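Local atomic coordinates of 165aa long hypothetical protein (Pyrococcus horikoshii, PDB entry 2DC4), a protein that is of unknown function but carries a CYTH domain, the fold of class IV adenylyl cyclases and thiamine triphosphatases, and so probably binds a phosphorylated ligand within its barrel. Residues Arg47-Asn50 with Asn51-Lys54; Gly82-Glu85 with Leu86-Leu90; Tyr105-Asn109 with Val110-Leu114; Glu155-Tyr159 with Ile160-Asn164. All blocks are in the same frame, centred on the assembly; numbering follows the deposited sequence.

Interaction 1. Residues Arg47-Asn50 with Asn51-Lys54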
loop_
_atom_site.group_PDB
_atom_site.type_symbol
_atom_site.label_atom_id
_atom_site.label_comp_id
_atom_site.label_asym_id
_atom_site.label_seq_id
_atom_site.Cartn_x
_atom_site.Cartn_y
_atom_site.Cartn_z
ATOM N N ARG A 47 9.553 -1.756 -1.454
ATOM C CA ARG A 47 10.864 -1.122 -1.363
ATOM C C ARG A 47 10.993 -0.138 -0.212
ATOM O O ARG A 47 10.080 0.639 0.063
ATOM C CB ARG A 47 11.182 -0.382 -2.667
ATOM C CG ARG A 47 12.367 0.579 -2.556
ATOM C CD ARG A 47 12.793 1.117 -3.923
ATOM N NE ARG A 47 13.276 0.047 -4.790
ATOM C CZ ARG A 47 13.504 0.182 -6.095
ATOM N NH1 ARG A 47 13.290 1.345 -6.693
ATOM N NH2 ARG A 47 13.942 -0.850 -6.801
ATOM N N LYS A 48 12.142 -0.202 0.457
ATOM C CA LYS A 48 12.488 0.707 1.541
ATOM C C LYS A 48 13.767 1.429 1.120
ATOM O O LYS A 48 14.737 0.791 0.711
ATOM C CB LYS A 48 12.760 -0.061 2.836
ATOM C CG LYS A 48 11.527 -0.628 3.493
ATOM C CD LYS A 48 11.864 -1.413 4.754
ATOM C CE LYS A 48 12.510 -2.759 4.437
ATOM N NZ LYS A 48 12.726 -3.580 5.662
ATOM N N ILE A 49 13.756 2.756 1.186
ATOM C CA ILE A 49 14.941 3.535 0.857
ATOM C C ILE A 49 15.375 4.009 2.230
ATOM O O ILE A 49 14.849 4.973 2.771
ATOM C CB ILE A 49 14.616 4.726 -0.037
ATOM C CG1 ILE A 49 13.817 4.248 -1.253
ATOM C CG2 ILE A 49 15.918 5.385 -0.509
ATOM C CD1 ILE A 49 13.452 5.352 -2.231
ATOM N N ASN A 50 16.336 3.297 2.794
ATOM C CA ASN A 50 16.795 3.574 4.139
ATOM C C ASN A 50 17.421 4.922 4.459
ATOM O O ASN A 50 17.357 5.369 5.607
ATOM C CB ASN A 50 17.701 2.426 4.568
ATOM C CG ASN A 50 17.041 1.078 4.347
ATOM O OD1 ASN A 50 16.219 0.634 5.149
ATOM N ND2 ASN A 50 17.428 0.400 3.270
ATOM N N ASN A 51 18.008 5.585 3.467
ATOM C CA ASN A 51 18.629 6.877 3.723
ATOM C C ASN A 51 17.710 8.070 3.463
ATOM O O ASN A 51 18.057 9.202 3.797
ATOM C CB ASN A 51 19.915 7.018 2.895
ATOM C CG ASN A 51 19.652 6.996 1.406
ATOM O OD1 ASN A 51 18.914 6.150 0.914
ATOM N ND2 ASN A 51 20.267 7.928 0.678
ATOM N N THR A 52 16.538 7.827 2.880
ATOM C CA THR A 52 15.608 8.924 2.599
ATOM C C THR A 52 14.303 8.796 3.380
ATOM O O THR A 52 13.510 9.739 3.433
ATOM C CB THR A 52 15.243 9.008 1.106
ATOM O OG1 THR A 52 14.446 7.875 0.740
ATOM C CG2 THR A 52 16.499 9.046 0.252
ATOM N N GLY A 53 14.083 7.628 3.976
ATOM C CA GLY A 53 12.868 7.403 4.742
ATOM C C GLY A 53 11.634 7.132 3.897
ATOM O O GLY A 53 10.515 7.160 4.409
ATOM N N LYS A 54 11.826 6.866 2.608
ATOM C CA LYS A 54 10.700 6.593 1.712
ATOM C C LYS A 54 10.461 5.095 1.518
ATOM O O LYS A 54 11.398 4.297 1.570
ATOM C CB LYS A 54 10.948 7.232 0.345
ATOM C CG LYS A 54 10.915 8.751 0.325
ATOM C CD LYS A 54 9.504 9.270 0.547
ATOM C CE LYS A 54 9.384 10.717 0.096
ATOM N NZ LYS A 54 8.006 11.248 0.300
#

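Interaction 2. Residues Gly82-Glu85 with Leu86-Leu90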
loop_
_atom_site.group_PDB
_atom_site.type_symbol
_atom_site.label_atom_id
_atom_site.label_comp_id
_atom_site.label_asym_id
_atom_site.label_seq_id
_atom_site.Cartn_x
_atom_site.Cartn_y
_atom_site.Cartn_z
ATOM N N GLY A 82 4.436 -3.072 7.382
ATOM C CA GLY A 82 3.035 -3.441 7.288
ATOM C C GLY A 82 2.686 -3.959 5.907
ATOM O O GLY A 82 1.896 -4.882 5.766
ATOM N N ALA A 83 3.276 -3.361 4.878
ATOM C CA ALA A 83 3.006 -3.795 3.511
ATOM C C ALA A 83 3.527 -5.214 3.285
ATOM O O ALA A 83 2.894 -6.025 2.601
ATOM C CB ALA A 83 3.654 -2.834 2.524
ATOM N N ILE A 84 4.691 -5.509 3.850
ATOM C CA ILE A 84 5.272 -6.838 3.715
ATOM C C ILE A 84 4.397 -7.846 4.463
ATOM O O ILE A 84 4.112 -8.931 3.954
ATOM C CB ILE A 84 6.720 -6.845 4.246
ATOM C CG1 ILE A 84 7.610 -6.094 3.247
ATOM C CG2 ILE A 84 7.209 -8.281 4.446
ATOM C CD1 ILE A 84 8.979 -5.706 3.772
ATOM N N GLU A 85 3.950 -7.474 5.657
ATOM C CA GLU A 85 3.085 -8.351 6.442
ATOM C C GLU A 85 1.792 -8.622 5.672
ATOM O O GLU A 85 1.318 -9.756 5.607
ATOM C CB GLU A 85 2.749 -7.706 7.788
ATOM C CG GLU A 85 1.911 -8.595 8.691
ATOM C CD GLU A 85 1.404 -7.873 9.913
ATOM O OE1 GLU A 85 2.163 -7.072 10.498
ATOM O OE2 GLU A 85 0.242 -8.119 10.299
ATOM N N LEU A 86 1.223 -7.571 5.092
ATOM C CA LEU A 86 -0.009 -7.701 4.324
ATOM C C LEU A 86 0.080 -8.728 3.203
ATOM O O LEU A 86 -0.778 -9.599 3.086
ATOM C CB LEU A 86 -0.405 -6.351 3.722
ATOM C CG LEU A 86 -1.582 -6.373 2.744
ATOM C CD1 LEU A 86 -2.853 -6.737 3.492
ATOM C CD2 LEU A 86 -1.734 -5.006 2.085
ATOM N N PHE A 87 1.107 -8.634 2.365
ATOM C CA PHE A 87 1.208 -9.584 1.268
ATOM C C PHE A 87 1.406 -11.012 1.753
ATOM O O PHE A 87 0.904 -11.952 1.139
ATOM C CB PHE A 87 2.303 -9.141 0.295
ATOM C CG PHE A 87 1.940 -7.895 -0.457
ATOM C CD1 PHE A 87 0.751 -7.838 -1.180
ATOM C CD2 PHE A 87 2.753 -6.761 -0.413
ATOM C CE1 PHE A 87 0.371 -6.680 -1.844
ATOM C CE2 PHE A 87 2.380 -5.594 -1.078
ATOM C CZ PHE A 87 1.186 -5.556 -1.793
ATOM N N LYS A 88 2.109 -11.176 2.866
ATOM C CA LYS A 88 2.296 -12.512 3.417
ATOM C C LYS A 88 0.942 -13.036 3.891
ATOM O O LYS A 88 0.597 -14.190 3.645
ATOM C CB LYS A 88 3.264 -12.490 4.597
ATOM C CG LYS A 88 4.718 -12.267 4.222
ATOM C CD LYS A 88 5.579 -12.259 5.475
ATOM C CE LYS A 88 7.042 -12.048 5.159
ATOM N NZ LYS A 88 7.838 -11.963 6.417
ATOM N N ARG A 89 0.174 -12.189 4.571
ATOM C CA ARG A 89 -1.136 -12.610 5.066
ATOM C C ARG A 89 -2.138 -12.861 3.946
ATOM O O ARG A 89 -3.128 -13.568 4.140
ATOM C CB ARG A 89 -1.689 -11.587 6.060
ATOM C CG ARG A 89 -0.921 -11.580 7.377
ATOM C CD ARG A 89 -1.604 -10.751 8.454
ATOM N NE ARG A 89 -0.833 -10.744 9.695
ATOM C CZ ARG A 89 -0.650 -11.810 10.470
ATOM N NH1 ARG A 89 -1.185 -12.978 10.141
ATOM N NH2 ARG A 89 0.076 -11.709 11.575
ATOM N N LEU A 90 -1.877 -12.294 2.771
ATOM C CA LEU A 90 -2.755 -12.486 1.626
ATOM C C LEU A 90 -2.391 -13.774 0.889
ATOM O O LEU A 90 -3.038 -14.141 -0.088
ATOM C CB LEU A 90 -2.671 -11.289 0.671
ATOM C CG LEU A 90 -3.281 -9.986 1.194
ATOM C CD1 LEU A 90 -3.084 -8.867 0.183
ATOM C CD2 LEU A 90 -4.768 -10.204 1.465
#

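Interaction 3. Residues Tyr105-Asn109 with Val110-Leu114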
loop_
_atom_site.group_PDB
_atom_site.type_symbol
_atom_site.label_atom_id
_atom_site.label_comp_id
_atom_site.label_asym_id
_atom_site.label_seq_id
_atom_site.Cartn_x
_atom_site.Cartn_y
_atom_site.Cartn_z
ATOM N N TYR A 105 21.577 9.698 -11.919
ATOM C CA TYR A 105 22.017 10.849 -12.714
ATOM C C TYR A 105 20.942 11.104 -13.765
ATOM O O TYR A 105 20.273 10.176 -14.202
ATOM C CB TYR A 105 23.335 10.557 -13.431
ATOM C CG TYR A 105 24.516 10.374 -12.522
ATOM C CD1 TYR A 105 25.375 11.435 -12.238
ATOM C CD2 TYR A 105 24.796 9.127 -11.962
ATOM C CE1 TYR A 105 26.498 11.255 -11.418
ATOM C CE2 TYR A 105 25.900 8.937 -11.152
ATOM C CZ TYR A 105 26.751 9.998 -10.884
ATOM O OH TYR A 105 27.867 9.785 -10.113
ATOM N N LYS A 106 20.781 12.358 -14.176
ATOM C CA LYS A 106 19.770 12.696 -15.170
ATOM C C LYS A 106 20.371 13.502 -16.316
ATOM O O LYS A 106 21.240 14.350 -16.112
ATOM C CB LYS A 106 18.635 13.498 -14.518
ATOM C CG LYS A 106 17.923 12.756 -13.398
ATOM C CD LYS A 106 16.597 12.172 -13.855
ATOM C CE LYS A 106 15.548 13.268 -14.023
ATOM N NZ LYS A 106 14.236 12.728 -14.477
ATOM N N LEU A 107 19.902 13.214 -17.522
ATOM C CA LEU A 107 20.353 13.900 -18.728
ATOM C C LEU A 107 19.157 13.955 -19.675
ATOM O O LEU A 107 18.829 12.974 -20.343
ATOM C CB LEU A 107 21.511 13.132 -19.370
ATOM C CG LEU A 107 22.255 13.848 -20.497
ATOM C CD1 LEU A 107 22.890 15.120 -19.960
ATOM C CD2 LEU A 107 23.322 12.926 -21.067
ATOM N N ASN A 108 18.499 15.107 -19.719
ATOM C CA ASN A 108 17.322 15.271 -20.559
ATOM C C ASN A 108 16.266 14.236 -20.172
ATOM O O ASN A 108 15.900 14.120 -19.003
ATOM C CB ASN A 108 17.700 15.128 -22.035
ATOM C CG ASN A 108 18.763 16.123 -22.457
ATOM O OD1 ASN A 108 18.644 17.320 -22.196
ATOM N ND2 ASN A 108 19.810 15.633 -23.116
ATOM N N ASN A 109 15.784 13.475 -21.150
ATOM C CA ASN A 109 14.759 12.471 -20.897
ATOM C C ASN A 109 15.352 11.111 -20.540
ATOM O O ASN A 109 14.648 10.104 -20.510
ATOM C CB ASN A 109 13.858 12.340 -22.121
ATOM C CG ASN A 109 14.610 11.880 -23.349
ATOM O OD1 ASN A 109 15.771 12.247 -23.561
ATOM N ND2 ASN A 109 13.951 11.082 -24.175
ATOM N N VAL A 110 16.650 11.094 -20.269
ATOM C CA VAL A 110 17.332 9.854 -19.904
ATOM C C VAL A 110 17.730 9.859 -18.437
ATOM O O VAL A 110 18.185 10.872 -17.908
ATOM C CB VAL A 110 18.607 9.646 -20.758
ATOM C CG1 VAL A 110 19.442 8.489 -20.201
ATOM C CG2 VAL A 110 18.215 9.358 -22.199
ATOM N N THR A 111 17.548 8.716 -17.788
ATOM C CA THR A 111 17.915 8.565 -16.393
ATOM C C THR A 111 18.915 7.424 -16.296
ATOM O O THR A 111 18.718 6.357 -16.881
ATOM C CB THR A 111 16.691 8.231 -15.516
ATOM O OG1 THR A 111 15.746 9.307 -15.593
ATOM C CG2 THR A 111 17.110 8.031 -14.061
ATOM N N PHE A 112 20.004 7.675 -15.581
ATOM C CA PHE A 112 21.026 6.665 -15.381
ATOM C C PHE A 112 20.903 6.178 -13.950
ATOM O O PHE A 112 20.891 6.982 -13.017
ATOM C CB PHE A 112 22.429 7.254 -15.571
ATOM C CG PHE A 112 22.664 7.853 -16.925
ATOM C CD1 PHE A 112 22.401 9.201 -17.160
ATOM C CD2 PHE A 112 23.136 7.068 -17.971
ATOM C CE1 PHE A 112 22.604 9.758 -18.420
ATOM C CE2 PHE A 112 23.344 7.613 -19.236
ATOM C CZ PHE A 112 23.077 8.960 -19.463
ATOM N N GLU A 113 20.788 4.870 -13.771
ATOM C CA GLU A 113 20.719 4.314 -12.426
ATOM C C GLU A 113 21.912 3.376 -12.318
ATOM O O GLU A 113 21.899 2.284 -12.881
ATOM C CB GLU A 113 19.417 3.538 -12.206
ATOM C CG GLU A 113 18.150 4.349 -12.497
ATOM C CD GLU A 113 16.877 3.618 -12.120
ATOM O OE1 GLU A 113 16.768 2.406 -12.400
ATOM O OE2 GLU A 113 15.973 4.265 -11.555
ATOM N N LEU A 114 22.946 3.824 -11.613
ATOM C CA LEU A 114 24.159 3.029 -11.430
ATOM C C LEU A 114 23.988 2.288 -10.121
ATOM O O LEU A 114 24.004 2.892 -9.048
ATOM C CB LEU A 114 25.384 3.946 -11.385
ATOM C CG LEU A 114 26.752 3.274 -11.271
ATOM C CD1 LEU A 114 26.875 2.172 -12.323
ATOM C CD2 LEU A 114 27.842 4.322 -11.454
HETATM O O HOH W 1 16.101 12.248 -16.882
HETATM O O HOH W 2 14.195 8.890 -17.643
#

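Interaction 4. Residues Glu155-Tyr159 with Ile160-Asn164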
loop_
_atom_site.group_PDB
_atom_site.type_symbol
_atom_site.label_atom_id
_atom_site.label_comp_id
_atom_site.label_asym_id
_atom_site.label_seq_id
_atom_site.Cartn_x
_atom_site.Cartn_y
_atom_site.Cartn_z
ATOM N N GLU A 155 22.649 -7.043 -19.822
ATOM C CA GLU A 155 22.245 -8.080 -18.879
ATOM C C GLU A 155 20.718 -8.106 -18.891
ATOM O O GLU A 155 20.067 -7.191 -18.384
ATOM C CB GLU A 155 22.749 -7.771 -17.467
ATOM C CG GLU A 155 22.272 -8.785 -16.430
ATOM C CD GLU A 155 22.462 -10.223 -16.894
ATOM O OE1 GLU A 155 23.620 -10.640 -17.091
ATOM O OE2 GLU A 155 21.456 -10.937 -17.075
ATOM N N PRO A 156 20.127 -9.154 -19.480
ATOM C CA PRO A 156 18.669 -9.288 -19.563
ATOM C C PRO A 156 17.977 -9.642 -18.246
ATOM O O PRO A 156 16.852 -9.212 -17.992
ATOM C CB PRO A 156 18.475 -10.395 -20.605
ATOM C CG PRO A 156 19.809 -10.495 -21.307
ATOM C CD PRO A 156 20.787 -10.246 -20.207
ATOM N N LYS A 157 18.649 -10.424 -17.411
ATOM C CA LYS A 157 18.061 -10.857 -16.150
ATOM C C LYS A 157 17.662 -9.740 -15.194
ATOM O O LYS A 157 18.309 -8.696 -15.124
ATOM C CB LYS A 157 19.012 -11.814 -15.430
ATOM C CG LYS A 157 19.212 -13.150 -16.135
ATOM C CD LYS A 157 20.106 -14.068 -15.308
ATOM C CE LYS A 157 20.181 -15.461 -15.909
ATOM N NZ LYS A 157 20.992 -16.384 -15.062
ATOM N N LEU A 158 16.582 -9.980 -14.459
ATOM C CA LEU A 158 16.088 -9.023 -13.475
ATOM C C LEU A 158 16.957 -9.149 -12.229
ATOM O O LEU A 158 17.577 -10.182 -12.005
ATOM C CB LEU A 158 14.637 -9.349 -13.121
ATOM C CG LEU A 158 13.680 -9.463 -14.308
ATOM C CD1 LEU A 158 12.321 -9.960 -13.827
ATOM C CD2 LEU A 158 13.556 -8.110 -14.993
ATOM N N TYR A 159 16.998 -8.103 -11.414
ATOM C CA TYR A 159 17.803 -8.136 -10.205
ATOM C C TYR A 159 17.419 -9.271 -9.268
ATOM O O TYR A 159 18.283 -9.862 -8.626
ATOM C CB TYR A 159 17.712 -6.793 -9.473
ATOM C CG TYR A 159 18.486 -5.699 -10.166
ATOM C CD1 TYR A 159 17.899 -4.466 -10.446
ATOM C CD2 TYR A 159 19.806 -5.908 -10.569
ATOM C CE1 TYR A 159 18.613 -3.465 -11.124
ATOM C CE2 TYR A 159 20.522 -4.922 -11.238
ATOM C CZ TYR A 159 19.919 -3.706 -11.515
ATOM O OH TYR A 159 20.625 -2.744 -12.207
ATOM N N ILE A 160 16.130 -9.582 -9.191
ATOM C CA ILE A 160 15.691 -10.658 -8.312
ATOM C C ILE A 160 16.205 -12.015 -8.822
ATOM O O ILE A 160 16.346 -12.965 -8.051
ATOM C CB ILE A 160 14.134 -10.647 -8.155
ATOM C CG1 ILE A 160 13.698 -11.680 -7.110
ATOM C CG2 ILE A 160 13.464 -10.901 -9.499
ATOM C CD1 ILE A 160 14.301 -11.461 -5.725
ATOM N N GLU A 161 16.516 -12.094 -10.115
ATOM C CA GLU A 161 17.048 -13.330 -10.700
ATOM C C GLU A 161 18.582 -13.356 -10.622
ATOM O O GLU A 161 19.199 -14.419 -10.696
ATOM C CB GLU A 161 16.632 -13.459 -12.174
ATOM C CG GLU A 161 15.131 -13.378 -12.445
ATOM C CD GLU A 161 14.788 -13.489 -13.928
ATOM O OE1 GLU A 161 15.360 -12.731 -14.749
ATOM O OE2 GLU A 161 13.934 -14.336 -14.276
ATOM N N LEU A 162 19.193 -12.184 -10.473
ATOM C CA LEU A 162 20.648 -12.063 -10.417
ATOM C C LEU A 162 21.300 -12.301 -9.060
ATOM O O LEU A 162 22.441 -12.753 -8.995
ATOM C CB LEU A 162 21.076 -10.686 -10.932
ATOM C CG LEU A 162 20.867 -10.444 -12.428
ATOM C CD1 LEU A 162 20.871 -8.955 -12.726
ATOM C CD2 LEU A 162 21.956 -11.169 -13.211
ATOM N N ILE A 163 20.590 -11.991 -7.980
ATOM C CA ILE A 163 21.159 -12.173 -6.653
ATOM C C ILE A 163 21.417 -13.646 -6.348
ATOM O O ILE A 163 20.571 -14.507 -6.595
ATOM C CB ILE A 163 20.247 -11.572 -5.565
ATOM C CG1 ILE A 163 18.850 -12.184 -5.655
ATOM C CG2 ILE A 163 20.188 -10.054 -5.730
ATOM C CD1 ILE A 163 17.927 -11.765 -4.521
ATOM N N ASN A 164 22.603 -13.921 -5.817
ATOM C CA ASN A 164 23.012 -15.277 -5.484
ATOM C C ASN A 164 22.420 -15.727 -4.155
ATOM O O ASN A 164 21.811 -14.882 -3.465
ATOM C CB ASN A 164 24.542 -15.352 -5.429
ATOM C CG ASN A 164 25.051 -16.758 -5.175
ATOM O OD1 ASN A 164 24.719 -17.691 -5.905
ATOM N ND2 ASN A 164 25.869 -16.916 -4.138
HETATM O O HOH W 3 21.507 -15.406 -12.647
#

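Interaction 1. Residues Arg47-Asn50 with Asn51-Lys54
Ile49 meets Asn51, Thr52, Gly53 and Lys54 round a tight turn, a local contact at the end of the barrel where strand 42-49 doubles back into strand 54-62. The link across the strand ends is Ile49 N to Lys54 O, 2.8 Å and nearly straight at 166°, arriving almost head-on at the oxygen. The carbonyl of the same residue, Ile49 O, receives two weak bonds from the turn, Gly53 N at 3.0 Å and Thr52 N at 3.3 Å. The Ile49 side chain runs slantwise past the loop's polar groups: its CG2, anti to the backbone N (chi1 -52° for CG1), sits 3.2 Å from Thr52 OG1 and 3.4 Å from Asn51 OD1, while CD1 reaches Lys54 CB at 4.1 Å. Thr52 OG1 also takes a weak bond from Lys54 N, 3.4 Å, a second tie between the end of the turn and the start of the returning strand. Cut back to an alanine, this position would probably leave a gap beside Thr52 and Asn51 and Thr52 freer to turn. The Asn51 amide is held by backbone groups of Ile28 and Glu30, and Lys54 pairs with Glu76, so the loop is also tied to neighbouring strands. Gly53, at positive phi, and Lys54 both face Ile49: this is a G1 beta bulge, a common way of closing a short antiparallel hairpin.

Interaction 2. Residues Gly82-Glu85 with Leu86-Leu90
Gly82-Glu85 and Leu86-Arg89 are successive turns of helix 80-89, joined by i to i+4 backbone bonds: Leu86 N to Gly82 O (2.9 Å), Phe87 N to Ala83 O, Lys88 N to Ile84 O and Arg89 N to Glu85 O. The charged contact is a salt bridge spanning one helical turn. Glu85 and Arg89 run side by side in the same direction, and Arg89 NE gives its N-H to Glu85 OE2 at 2.9 Å, close to straight (171°). The oxygen lies in the guanidinium plane, at its edge, yet the carboxylate itself is turned 81° to that plane; Arg89 NE meets OE2 on its anti side, somewhat out of the carboxylate plane. Glu85 CG points anti to the backbone N (chi1 -177°), which carries the carboxylate along the helix towards Arg89. The same OE2 accepts a hydrogen bond from Tyr71 OH of the second subunit, and that Tyr71 also packs on Arg89. The apolar contacts fall on another flank. Ile84 CG2 touches the aliphatic Lys88 CE at 3.8 Å, the two chains alongside each other. Ala83, Ile84 and Phe87 pack against Val46, and Phe87 also meets Ile57 and Phe36. Separately, Ala83 O comes obliquely to the Phe87 ring, 3.1 Å from CD2. One carboxylate oxygen thus serves two donors, one of its own helix and one of its partner; the pairing with Arg89 would probably keep Glu85 charged and fix the carboxylate at the dimer interface.

Interaction 3. Residues Tyr105-Asn109 with Val110-Leu114
Tyr105 and Phe112, then Leu107 and Val110, form two antiparallel hydrogen-bonded pairs of a ladder, with Phe112 N to Tyr105 O at 2.9 Å and Tyr105 N to Phe112 O at 3.0 Å. Three of its four bonds are near straight; the last, Val110 N to Leu107 O, reaches the oxygen from above the carbonyl plane, as the chain bends into the turn. Apolar contacts gather on the face that carries Tyr105, Leu107, Val110 and Phe112. Leu107 CB meets the edge of the Phe112 ring in its plane, 3.7 Å from CE1, while Val110 CG1 lies over one ring face, offset toward the rim. Tyr105 CB touches Phe112 CB at 4.0 Å. Helices 11-21 and 133-146 cover this side, through Leu21 and Val143 among others. Polar contacts lie on the other face. Lys106 and Thr111 lie alongside one another, Lys106 CD 3.5 Å from Thr111 OG1, the Lys106 chain bending at chi2 (-101°) and chi3. One water gives hydrogens to Asn108 O (2.8 Å) and Val110 O and accepts from Thr111 OG1 and, weakly, Lys106 NZ. A second water gives hydrogens to Asn109 O and to Thr111 OG1, its oxygen 2.6 Å from OG1. Leu107 to Val110 is a type II' turn, making a beta hairpin with a two-residue loop, Asn108-Asn109, between barrel strands 94-107 and 110-117.

Interaction 4. Residues Glu155-Tyr159 with Ile160-Asn164
The chain winds from an extended approach at Lys157 into the short helix 159-162, with Leu158 as N-cap and its carbonyl bonded by Glu161 N (2.9 Å) and, weakly, by Leu162 N. Tyr159 O then receives Ile163 N at 3.2 Å, where the helix ends. Glu161 turns back across its own helix start: OE1 accepts Leu158 N at 3.0 Å and 171°, on the anti side of the carboxylate. Leu162 makes most of the apolar contacts, its CD2 wedged between Lys157 CB (3.7 Å) and Glu155 CD (3.8 Å), while CD1 lies 3.9 Å from Tyr159 CD2. Glu155, bent at chi2 (47°), offers OE2 to Lys157 N at 2.9 Å through its anti lone pair, and OE1 pairs with Arg8. Loss of the carboxylate, as with an alanine here, is likely to leave Arg8 without this mate and Lys157 N without its acceptor, and to open a gap beside Leu162. Tyr159 OH bonds Asp125 and Asn115, and its ring makes a cation-pi contact with Lys6, probably the lysine of the N-terminal signature of CYTH proteins. A water joins Lys157 NZ to Glu161 O. The bond from Leu158 N to the side chain of Glu161, three residues on, is half of a capping box at a helix N-terminus.

Interactions 1 and 3 belong to one closed antiparallel barrel: each is the turn of a hairpin, with centres about 20 Å apart. Interaction 2 is a helix after strand 69-76, its centre about 18 Å from that of interaction 1; it rests on strand 42-49, which ends in interaction 1, and its other side meets the second subunit. Interactions 2 and 3 lie on opposite sides of the chain's centre, about 33 Å between their centres. So do interactions 3 and 4, whose centres are about 21 Å apart; their nearest atoms come within about 5 Å without touching. Lys100, close to Arg47 of interaction 1, also touches Tyr159 of interaction 4; such basic residues are consistent with the anion-binding tunnel of CYTH relatives.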